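Local coordinates for protein C2 toxin component I (Clostridium botulinum, PDB 2J3X) that probably transfers ADP-ribose from NAD to actin inside target cells, as the enzymatic half of the binary C2 toxin, at residues K224-I238 and A376-I390. The protein carries 2 engineered substitutions. Residues are numbered along the deposited sequence; the frame is centred on the assembly and turned at random.
Sequences KGSEAWGAENYGDYI and AFIYGFSGFQDEQEI. With SO4 (sulfate ion), chain V; SO4 (sulfate ion), chain M.
Phe377 lies with its ring flat beneath Gly230 of helix 227-234: Gly230 CA stands 3.4 Å from the ring centroid, almost on the normal, a CH-pi contact so close that only glycine leaves room for it. The next residue, Ala231, sets its CA over the Tyr379 ring, 3.6 Å from its centroid, its small side chain letting the backbone lie close while Ala231 CB meets Tyr379 CZ. Both rings have CG anti to the backbone N (chi1 -171° in Phe377), which brings each against the helix backbone. Ile238 CD1 likewise sits over the face of the Phe381 ring, 3.7 Å from its centroid. Tyr234 and Tyr237 instead offer ring faces to 376-377: Tyr237 takes Ala376 CB, and Tyr234 lies over Phe377 N, which is buried there without a hydrogen-bond partner.

The one direct hydrogen bond across the contact lies at the helix start, where the long neutral amide of Gln388 reaches Ser226 N with OE1 at 2.7 Å, the donor tilted 26° from the carbonyl plane. Ser226 is itself the N-cap, its OG accepting from Trp229 N at 3.0 Å. Glu227 bends at chi2, bringing its carboxylate to the edges of Phe377 and Tyr379.

Tyr234 and Tyr237 send their hydroxyls on to Lys289 O and Ala285 O. The chemistry implies a mainly apolar, aromatic seat joining this helix to edge strand 375-377 of a three-stranded sheet, with waters bridging at both ends.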
ATOM      1  N   LYS A 224       1.289   4.966 -11.702  1.00  9.08           N
ATOM      2  CA  LYS A 224       1.355   4.712 -13.156  1.00 10.16           C
ATOM      3  C   LYS A 224      -0.020   4.414 -13.740  1.00 10.31           C
ATOM      4  O   LYS A 224      -0.274   4.715 -14.904  1.00 11.89           O
ATOM      5  CB  LYS A 224       2.354   3.558 -13.474  1.00 10.73           C
ATOM      6  CG  LYS A 224       3.793   4.056 -13.306  1.00 10.78           C
ATOM      7  CD  LYS A 224       4.798   2.888 -13.420  1.00 11.99           C
ATOM      8  CE  LYS A 224       6.266   3.354 -13.228  1.00 11.44           C
ATOM      9  NZ  LYS A 224       7.202   2.180 -12.986  1.00 14.20           N
ATOM     10  N   GLY A 225      -0.908   3.836 -12.929  1.00 10.03           N
ATOM     11  CA  GLY A 225      -2.275   3.450 -13.405  1.00  9.94           C
ATOM     12  C   GLY A 225      -2.170   2.330 -14.425  1.00  9.87           C
ATOM     13  O   GLY A 225      -1.082   1.752 -14.622  1.00 11.13           O
ATOM     14  N   SER A 226      -3.296   2.047 -15.088  1.00  9.51           N
ATOM     15  CA  SER A 226      -3.325   1.076 -16.184  1.00 10.35           C
ATOM     16  C   SER A 226      -4.563   1.314 -17.011  1.00 10.67           C
ATOM     17  O   SER A 226      -5.639   0.806 -16.703  1.00 11.31           O
ATOM     18  CB  SER A 226      -3.375  -0.371 -15.646  1.00 10.47           C
ATOM     19  OG  SER A 226      -3.362  -1.326 -16.719  1.00 10.83           O
ATOM     20  N   GLU A 227      -4.391   2.043 -18.098  1.00 10.97           N
ATOM     21  CA  GLU A 227      -5.511   2.166 -19.016  1.00 12.09           C
ATOM     22  C   GLU A 227      -5.803   0.789 -19.599  1.00 10.36           C
ATOM     23  O   GLU A 227      -6.965   0.486 -19.856  1.00 10.52           O
ATOM     24  CB  GLU A 227      -5.133   3.136 -20.121  1.00 11.97           C
ATOM     25  CG  GLU A 227      -6.244   3.336 -21.163  1.00 13.71           C
ATOM     26  CD  GLU A 227      -7.403   4.188 -20.700  1.00 18.07           C
ATOM     27  OE1 GLU A 227      -7.440   4.637 -19.565  1.00 16.31           O
ATOM     28  OE2 GLU A 227      -8.341   4.417 -21.475  1.00 19.86           O
ATOM     29  N   ALA A 228      -4.756  -0.039 -19.795  1.00 10.16           N
ATOM     30  CA  ALA A 228      -4.953  -1.386 -20.360  1.00 11.04           C
ATOM     31  C   ALA A 228      -5.896  -2.226 -19.535  1.00 10.62           C
ATOM     32  O   ALA A 228      -6.656  -3.021 -20.110  1.00  9.77           O
ATOM     33  CB  ALA A 228      -3.585  -2.158 -20.531  1.00 11.49           C
ATOM     34  N   TRP A 229      -5.830  -2.095 -18.203  1.00  9.95           N
ATOM     35  CA  TRP A 229      -6.771  -2.832 -17.328  1.00  9.30           C
ATOM     36  C   TRP A 229      -8.211  -2.426 -17.623  1.00  9.59           C
ATOM     37  O   TRP A 229      -9.107  -3.273 -17.730  1.00  9.60           O
ATOM     38  CB  TRP A 229      -6.463  -2.588 -15.836  1.00 10.24           C
ATOM     39  CG  TRP A 229      -7.266  -3.489 -14.945  1.00  8.41           C
ATOM     40  CD1 TRP A 229      -6.882  -4.745 -14.512  1.00 10.48           C
ATOM     41  CD2 TRP A 229      -8.598  -3.273 -14.440  1.00  8.42           C
ATOM     42  NE1 TRP A 229      -7.856  -5.280 -13.730  1.00 10.31           N
ATOM     43  CE2 TRP A 229      -8.932  -4.426 -13.663  1.00  9.51           C
ATOM     44  CE3 TRP A 229      -9.527  -2.209 -14.527  1.00 10.21           C
ATOM     45  CZ2 TRP A 229     -10.138  -4.553 -12.964  1.00  9.07           C
ATOM     46  CZ3 TRP A 229     -10.782  -2.339 -13.850  1.00 10.59           C
ATOM     47  CH2 TRP A 229     -11.075  -3.526 -13.079  1.00 10.35           C
ATOM     48  N   GLY A 230      -8.429  -1.114 -17.751  1.00  9.29           N
ATOM     49  CA  GLY A 230      -9.763  -0.631 -18.097  1.00  9.59           C
ATOM     50  C   GLY A 230     -10.183  -1.125 -19.479  1.00 10.65           C
ATOM     51  O   GLY A 230     -11.323  -1.539 -19.681  1.00  9.75           O
ATOM     52  N   ALA A 231      -9.285  -1.088 -20.461  1.00 11.38           N
ATOM     53  CA  ALA A 231      -9.646  -1.562 -21.811  1.00  9.93           C
ATOM     54  C   ALA A 231      -9.990  -3.051 -21.843  1.00 11.40           C
ATOM     55  O   ALA A 231     -10.933  -3.450 -22.520  1.00  9.79           O
ATOM     56  CB  ALA A 231      -8.464  -1.267 -22.828  1.00 11.24           C
ATOM     57  N   GLU A 232      -9.201  -3.872 -21.126  1.00  9.86           N
ATOM     58  CA  GLU A 232      -9.366  -5.330 -21.117  0.50 11.33           C
ATOM     59  C   GLU A 232     -10.674  -5.709 -20.461  1.00 11.46           C
ATOM     60  O   GLU A 232     -11.373  -6.622 -20.905  1.00 12.46           O
ATOM     61  CB  GLU A 232      -8.222  -5.973 -20.287  0.50 11.49           C
ATOM     62  CG  GLU A 232      -6.897  -5.960 -20.964  0.50 15.78           C
ATOM     63  CD  GLU A 232      -5.689  -5.967 -19.983  0.50 20.11           C
ATOM     64  OE1 GLU A 232      -5.827  -6.224 -18.747  0.50 18.65           O
ATOM     65  OE2 GLU A 232      -4.573  -5.692 -20.480  0.50 23.86           O
ATOM     66  N   ASN A 233     -11.000  -5.003 -19.378  1.00 10.24           N
ATOM     67  CA  ASN A 233     -12.101  -5.376 -18.511  1.00  9.86           C
ATOM     68  C   ASN A 233     -13.401  -4.650 -18.772  1.00 10.23           C
ATOM     69  O   ASN A 233     -14.459  -5.127 -18.378  1.00  8.48           O
ATOM     70  CB  ASN A 233     -11.655  -5.236 -17.071  1.00 10.54           C
ATOM     71  CG  ASN A 233     -10.627  -6.331 -16.700  1.00 13.13           C
ATOM     72  OD1 ASN A 233     -11.008  -7.523 -16.579  1.00 13.06           O
ATOM     73  ND2 ASN A 233      -9.346  -5.969 -16.573  1.00 11.76           N
ATOM     74  N   TYR A 234     -13.281  -3.480 -19.399  1.00 10.20           N
ATOM     75  CA  TYR A 234     -14.450  -2.637 -19.686  1.00  9.91           C
ATOM     76  C   TYR A 234     -14.518  -2.186 -21.132  1.00 10.87           C
ATOM     77  O   TYR A 234     -15.316  -1.286 -21.475  1.00 10.31           O
ATOM     78  CB  TYR A 234     -14.487  -1.417 -18.713  1.00  7.79           C
ATOM     79  CG  TYR A 234     -14.853  -1.925 -17.315  1.00  8.39           C
ATOM     80  CD1 TYR A 234     -16.206  -1.992 -16.913  1.00  8.83           C
ATOM     81  CD2 TYR A 234     -13.841  -2.431 -16.426  1.00  7.42           C
ATOM     82  CE1 TYR A 234     -16.542  -2.546 -15.673  1.00  8.81           C
ATOM     83  CE2 TYR A 234     -14.185  -2.955 -15.204  1.00 11.60           C
ATOM     84  CZ  TYR A 234     -15.499  -2.986 -14.832  1.00  8.81           C
ATOM     85  OH  TYR A 234     -15.868  -3.543 -13.628  1.00  9.28           O
ATOM     86  N   GLY A 235     -13.721  -2.803 -22.006  1.00 10.74           N
ATOM     87  CA  GLY A 235     -13.864  -2.532 -23.438  1.00 11.71           C
ATOM     88  C   GLY A 235     -15.292  -2.709 -23.928  1.00 12.33           C
ATOM     89  O   GLY A 235     -15.815  -1.818 -24.631  1.00 12.83           O
ATOM     90  N   ASP A 236     -15.934  -3.825 -23.563  1.00 11.29           N
ATOM     91  CA  ASP A 236     -17.289  -4.100 -24.032  1.00 10.91           C
ATOM     92  C   ASP A 236     -18.376  -3.531 -23.141  1.00 10.53           C
ATOM     93  O   ASP A 236     -19.551  -3.830 -23.324  1.00 11.32           O
ATOM     94  CB  ASP A 236     -17.511  -5.595 -24.330  1.00 10.83           C
ATOM     95  CG  ASP A 236     -17.509  -6.463 -23.086  1.00 13.55           C
ATOM     96  OD1 ASP A 236     -17.328  -5.921 -21.994  1.00 13.44           O
ATOM     97  OD2 ASP A 236     -17.677  -7.715 -23.238  1.00 16.97           O
ATOM     98  N   TYR A 237     -17.991  -2.685 -22.189  1.00  9.34           N
ATOM     99  CA  TYR A 237     -18.931  -2.216 -21.168  1.00  9.56           C
ATOM    100  C   TYR A 237     -20.117  -1.447 -21.803  1.00 10.04           C
ATOM    101  O   TYR A 237     -21.281  -1.778 -21.510  1.00  9.02           O
ATOM    102  CB  TYR A 237     -18.194  -1.362 -20.125  1.00  9.48           C
ATOM    103  CG  TYR A 237     -19.090  -0.784 -19.067  1.00  9.56           C
ATOM    104  CD1 TYR A 237     -19.794  -1.637 -18.221  1.00 10.64           C
ATOM    105  CD2 TYR A 237     -19.161   0.595 -18.850  1.00 11.33           C
ATOM    106  CE1 TYR A 237     -20.625  -1.120 -17.201  1.00 11.52           C
ATOM    107  CE2 TYR A 237     -20.008   1.113 -17.853  1.00  9.73           C
ATOM    108  CZ  TYR A 237     -20.709   0.248 -17.043  1.00 12.26           C
ATOM    109  OH  TYR A 237     -21.511   0.732 -16.030  1.00 10.83           O
ATOM    110  N   ILE A 238     -19.859  -0.466 -22.669  1.00 10.13           N
ATOM    111  CA  ILE A 238     -20.973   0.283 -23.261  1.00 10.91           C
ATOM    112  C   ILE A 238     -21.901  -0.622 -24.083  1.00 11.29           C
ATOM    113  O   ILE A 238     -23.139  -0.466 -24.034  1.00 12.09           O
ATOM    114  CB  ILE A 238     -20.470   1.537 -24.016  1.00 11.29           C
ATOM    115  CG1 ILE A 238     -19.914   2.527 -22.964  1.00 11.02           C
ATOM    116  CG2 ILE A 238     -21.598   2.223 -24.880  1.00 11.39           C
ATOM    117  CD1 ILE A 238     -19.240   3.777 -23.586  1.00 12.11           C
ATOM    118  N   ALA A 376     -17.659   0.530 -12.119  1.00 11.07           N
ATOM    119  CA  ALA A 376     -17.173   0.284 -13.481  1.00 10.26           C
ATOM    120  C   ALA A 376     -16.033   1.216 -13.764  1.00 10.88           C
ATOM    121  O   ALA A 376     -16.032   2.386 -13.340  1.00 10.45           O
ATOM    122  CB  ALA A 376     -18.298   0.537 -14.509  1.00 10.09           C
ATOM    123  N   PHE A 377     -15.088   0.724 -14.543  1.00  9.02           N
ATOM    124  CA  PHE A 377     -14.081   1.633 -15.122  1.00  8.81           C
ATOM    125  C   PHE A 377     -14.762   2.359 -16.264  1.00  9.80           C
ATOM    126  O   PHE A 377     -15.433   1.763 -17.105  1.00 10.66           O
ATOM    127  CB  PHE A 377     -12.899   0.782 -15.648  1.00  7.81           C
ATOM    128  CG  PHE A 377     -11.681   1.557 -16.076  1.00  8.48           C
ATOM    129  CD1 PHE A 377     -11.691   2.386 -17.241  1.00  9.00           C
ATOM    130  CD2 PHE A 377     -10.523   1.448 -15.349  1.00  9.84           C
ATOM    131  CE1 PHE A 377     -10.544   3.083 -17.638  1.00  7.61           C
ATOM    132  CE2 PHE A 377      -9.331   2.105 -15.739  1.00  9.60           C
ATOM    133  CZ  PHE A 377      -9.337   2.920 -16.929  1.00  8.91           C
ATOM    134  N   ILE A 378     -14.599   3.690 -16.267  1.00  9.54           N
ATOM    135  CA  ILE A 378     -15.224   4.550 -17.274  1.00 10.48           C
ATOM    136  C   ILE A 378     -14.343   4.497 -18.513  1.00 10.49           C
ATOM    137  O   ILE A 378     -13.472   5.363 -18.759  1.00 11.03           O
ATOM    138  CB  ILE A 378     -15.396   5.957 -16.674  1.00 10.83           C
ATOM    139  CG1 ILE A 378     -16.233   5.871 -15.381  1.00  9.33           C
ATOM    140  CG2 ILE A 378     -16.032   6.917 -17.722  1.00 12.03           C
ATOM    141  CD1 ILE A 378     -17.609   5.246 -15.504  1.00 11.81           C
ATOM    142  N   TYR A 379     -14.584   3.437 -19.298  1.00  9.86           N
ATOM    143  CA  TYR A 379     -13.828   3.163 -20.529  1.00 11.83           C
ATOM    144  C   TYR A 379     -14.813   3.245 -21.682  1.00 11.69           C
ATOM    145  O   TYR A 379     -15.895   2.678 -21.587  1.00 12.49           O
ATOM    146  CB  TYR A 379     -13.168   1.775 -20.490  1.00 11.18           C
ATOM    147  CG  TYR A 379     -12.254   1.558 -21.684  1.00  9.92           C
ATOM    148  CD1 TYR A 379     -10.966   2.025 -21.675  1.00 11.09           C
ATOM    149  CD2 TYR A 379     -12.710   0.888 -22.842  1.00 10.11           C
ATOM    150  CE1 TYR A 379     -10.123   1.898 -22.790  1.00 11.32           C
ATOM    151  CE2 TYR A 379     -11.855   0.746 -23.980  1.00 10.35           C
ATOM    152  CZ  TYR A 379     -10.573   1.253 -23.936  1.00 11.22           C
ATOM    153  OH  TYR A 379      -9.705   1.129 -25.027  1.00 11.16           O
ATOM    154  N   GLY A 380     -14.426   3.948 -22.757  1.00 11.83           N
ATOM    155  CA  GLY A 380     -15.324   4.007 -23.940  1.00 13.45           C
ATOM    156  C   GLY A 380     -16.086   5.326 -23.977  1.00 14.17           C
ATOM    157  O   GLY A 380     -16.855   5.581 -24.925  1.00 14.68           O
ATOM    158  N   PHE A 381     -15.868   6.165 -22.969  1.00 15.10           N
ATOM    159  CA  PHE A 381     -16.604   7.435 -22.813  1.00 15.73           C
ATOM    160  C   PHE A 381     -15.769   8.644 -23.271  1.00 17.41           C
ATOM    161  O   PHE A 381     -14.658   8.877 -22.756  1.00 17.84           O
ATOM    162  CB  PHE A 381     -16.995   7.612 -21.344  1.00 15.53           C
ATOM    163  CG  PHE A 381     -17.988   6.608 -20.867  1.00 14.78           C
ATOM    164  CD1 PHE A 381     -17.569   5.375 -20.359  1.00 14.21           C
ATOM    165  CD2 PHE A 381     -19.363   6.869 -20.951  1.00 15.34           C
ATOM    166  CE1 PHE A 381     -18.527   4.409 -19.912  1.00 15.25           C
ATOM    167  CE2 PHE A 381     -20.288   5.933 -20.514  1.00 17.13           C
ATOM    168  CZ  PHE A 381     -19.876   4.711 -19.997  1.00 14.46           C
ATOM    169  N   SER A 382     -16.285   9.404 -24.250  1.00 16.19           N
ATOM    170  CA  SER A 382     -15.584  10.619 -24.739  1.00 18.70           C
ATOM    171  C   SER A 382     -15.238  11.552 -23.573  1.00 18.15           C
ATOM    172  O   SER A 382     -16.066  11.787 -22.700  1.00 19.46           O
ATOM    173  CB  SER A 382     -16.511  11.387 -25.732  1.00 19.30           C
ATOM    174  OG  SER A 382     -16.999  10.510 -26.722  1.00 24.02           O
ATOM    175  N   GLY A 383     -14.008  12.028 -23.522  1.00 18.84           N
ATOM    176  CA  GLY A 383     -13.624  13.039 -22.544  1.00 21.03           C
ATOM    177  C   GLY A 383     -12.991  12.455 -21.289  1.00 23.52           C
ATOM    178  O   GLY A 383     -12.594  13.188 -20.408  1.00 24.04           O
ATOM    179  N   PHE A 384     -12.909  11.129 -21.238  1.00 25.72           N
ATOM    180  CA  PHE A 384     -12.440  10.366 -20.048  1.00 27.86           C
ATOM    181  C   PHE A 384     -11.231   9.493 -20.241  1.00 29.61           C
ATOM    182  O   PHE A 384     -10.907   8.726 -19.333  1.00 30.88           O
ATOM    183  CB  PHE A 384     -13.571   9.523 -19.474  1.00 27.44           C
ATOM    184  CG  PHE A 384     -14.434  10.303 -18.607  1.00 26.61           C
ATOM    185  CD1 PHE A 384     -15.448  11.100 -19.149  1.00 27.74           C
ATOM    186  CD2 PHE A 384     -14.187  10.359 -17.252  1.00 28.54           C
ATOM    187  CE1 PHE A 384     -16.216  11.916 -18.349  1.00 29.21           C
ATOM    188  CE2 PHE A 384     -14.983  11.169 -16.439  1.00 29.46           C
ATOM    189  CZ  PHE A 384     -15.988  11.952 -17.003  1.00 29.13           C
ATOM    190  N   GLN A 385     -10.522   9.634 -21.363  1.00 31.04           N
ATOM    191  CA  GLN A 385      -9.286   8.840 -21.576  1.00 32.83           C
ATOM    192  C   GLN A 385      -8.228   9.032 -20.477  1.00 32.35           C
ATOM    193  O   GLN A 385      -7.722   8.056 -19.955  1.00 33.28           O
ATOM    194  CB  GLN A 385      -8.633   9.103 -22.943  1.00 33.46           C
ATOM    195  CG  GLN A 385      -9.342   8.551 -24.183  1.00 34.63           C
ATOM    196  CD  GLN A 385      -8.501   8.743 -25.455  1.00 35.59           C
ATOM    197  OE1 GLN A 385      -7.387   8.219 -25.573  1.00 37.63           O
ATOM    198  NE2 GLN A 385      -9.028   9.502 -26.401  1.00 36.64           N
ATOM    199  N   ASP A 386      -7.863  10.268 -20.141  1.00 30.82           N
ATOM    200  CA  ASP A 386      -6.827  10.482 -19.129  1.00 29.69           C
ATOM    201  C   ASP A 386      -7.150   9.988 -17.711  1.00 26.42           C
ATOM    202  O   ASP A 386      -6.240   9.616 -16.970  1.00 27.83           O
ATOM    203  CB  ASP A 386      -6.501  11.967 -19.015  1.00 31.65           C
ATOM    204  CG  ASP A 386      -5.877  12.528 -20.286  1.00 37.76           C
ATOM    205  OD1 ASP A 386      -5.389  11.719 -21.118  1.00 40.31           O
ATOM    206  OD2 ASP A 386      -5.885  13.789 -20.449  1.00 44.08           O
ATOM    207  N   GLU A 387      -8.422  10.022 -17.327  1.00 22.16           N
ATOM    208  CA  GLU A 387      -8.719   9.956 -15.909  0.50 20.20           C
ATOM    209  C   GLU A 387      -8.597   8.571 -15.270  1.00 17.61           C
ATOM    210  O   GLU A 387      -8.388   8.485 -14.056  1.00 16.55           O
ATOM    211  CB  GLU A 387     -10.078  10.549 -15.616  0.50 20.58           C
ATOM    212  CG  GLU A 387     -10.139  12.020 -15.904  0.50 23.61           C
ATOM    213  CD  GLU A 387     -11.555  12.505 -15.862  0.50 25.31           C
ATOM    214  OE1 GLU A 387     -12.321  11.959 -15.038  0.50 27.69           O
ATOM    215  OE2 GLU A 387     -11.901  13.420 -16.640  0.50 26.08           O
ATOM    216  N   GLN A 388      -8.690   7.515 -16.077  1.00 14.74           N
ATOM    217  CA  GLN A 388      -8.735   6.138 -15.547  1.00 12.04           C
ATOM    218  C   GLN A 388      -9.647   6.024 -14.342  1.00 11.01           C
ATOM    219  O   GLN A 388      -9.282   5.462 -13.299  1.00  9.17           O
ATOM    220  CB  GLN A 388      -7.342   5.628 -15.196  1.00 10.36           C
ATOM    221  CG  GLN A 388      -6.395   5.720 -16.385  1.00 12.13           C
ATOM    222  CD  GLN A 388      -5.047   5.063 -16.125  1.00 12.28           C
ATOM    223  OE1 GLN A 388      -4.912   4.259 -15.207  1.00 12.98           O
ATOM    224  NE2 GLN A 388      -4.072   5.354 -16.978  1.00 11.99           N
ATOM    225  N   GLU A 389     -10.870   6.508 -14.507  1.00  9.74           N
ATOM    226  CA  GLU A 389     -11.805   6.528 -13.406  1.00 10.85           C
ATOM    227  C   GLU A 389     -12.500   5.194 -13.209  1.00  9.54           C
ATOM    228  O   GLU A 389     -12.998   4.589 -14.167  1.00 11.59           O
ATOM    229  CB  GLU A 389     -12.903   7.587 -13.669  1.00  9.96           C
ATOM    230  CG  GLU A 389     -13.980   7.541 -12.605  1.00 11.42           C
ATOM    231  CD  GLU A 389     -14.940   8.743 -12.646  1.00 15.00           C
ATOM    232  OE1 GLU A 389     -14.626   9.738 -13.346  1.00 18.53           O
ATOM    233  OE2 GLU A 389     -15.962   8.710 -11.917  1.00 14.74           O
ATOM    234  N   ILE A 390     -12.555   4.749 -11.969  1.00  9.41           N
ATOM    235  CA  ILE A 390     -13.508   3.705 -11.635  1.00  9.33           C
ATOM    236  C   ILE A 390     -14.587   4.395 -10.790  1.00  9.90           C
ATOM    237  O   ILE A 390     -14.298   4.923  -9.703  1.00 10.90           O
ATOM    238  CB  ILE A 390     -12.853   2.535 -10.852  1.00  8.50           C
ATOM    239  CG1 ILE A 390     -11.977   1.682 -11.820  1.00 10.98           C
ATOM    240  CG2 ILE A 390     -13.956   1.602 -10.338  1.00  9.71           C
ATOM    241  CD1 ILE A 390     -11.063   0.634 -11.091  1.00 11.04           C
TER
HETATM  242  S   SO4 V1452      -1.514   1.643 -20.578  0.50 18.32           S
HETATM  243  O1  SO4 V1452      -0.201   0.968 -20.566  0.50 11.65           O
HETATM  244  O2  SO4 V1452      -2.336   0.720 -21.304  0.50 21.14           O
HETATM  245  O3  SO4 V1452      -2.084   1.896 -19.267  0.50 20.69           O
HETATM  246  O4  SO4 V1452      -1.519   2.840 -21.407  0.50 20.09           O
HETATM  247  S   SO4 M1443      10.626   4.409 -13.013  1.00 12.20           S
HETATM  248  O1  SO4 M1443      11.446   4.956 -11.875  1.00 12.66           O
HETATM  249  O2  SO4 M1443      11.504   3.470 -13.705  1.00 13.36           O
HETATM  250  O3  SO4 M1443       9.492   3.641 -12.487  1.00 12.76           O
HETATM  251  O4  SO4 M1443      10.194   5.482 -13.915  1.00 14.25           O
HETATM  252  O   HOH W   1      -9.129   6.355 -19.013  1.00 24.29           O
HETATM  253  O   HOH W   2     -10.972   5.547 -20.667  1.00 29.56           O
HETATM  254  O   HOH W   3     -16.653   0.567 -23.192  1.00 11.22           O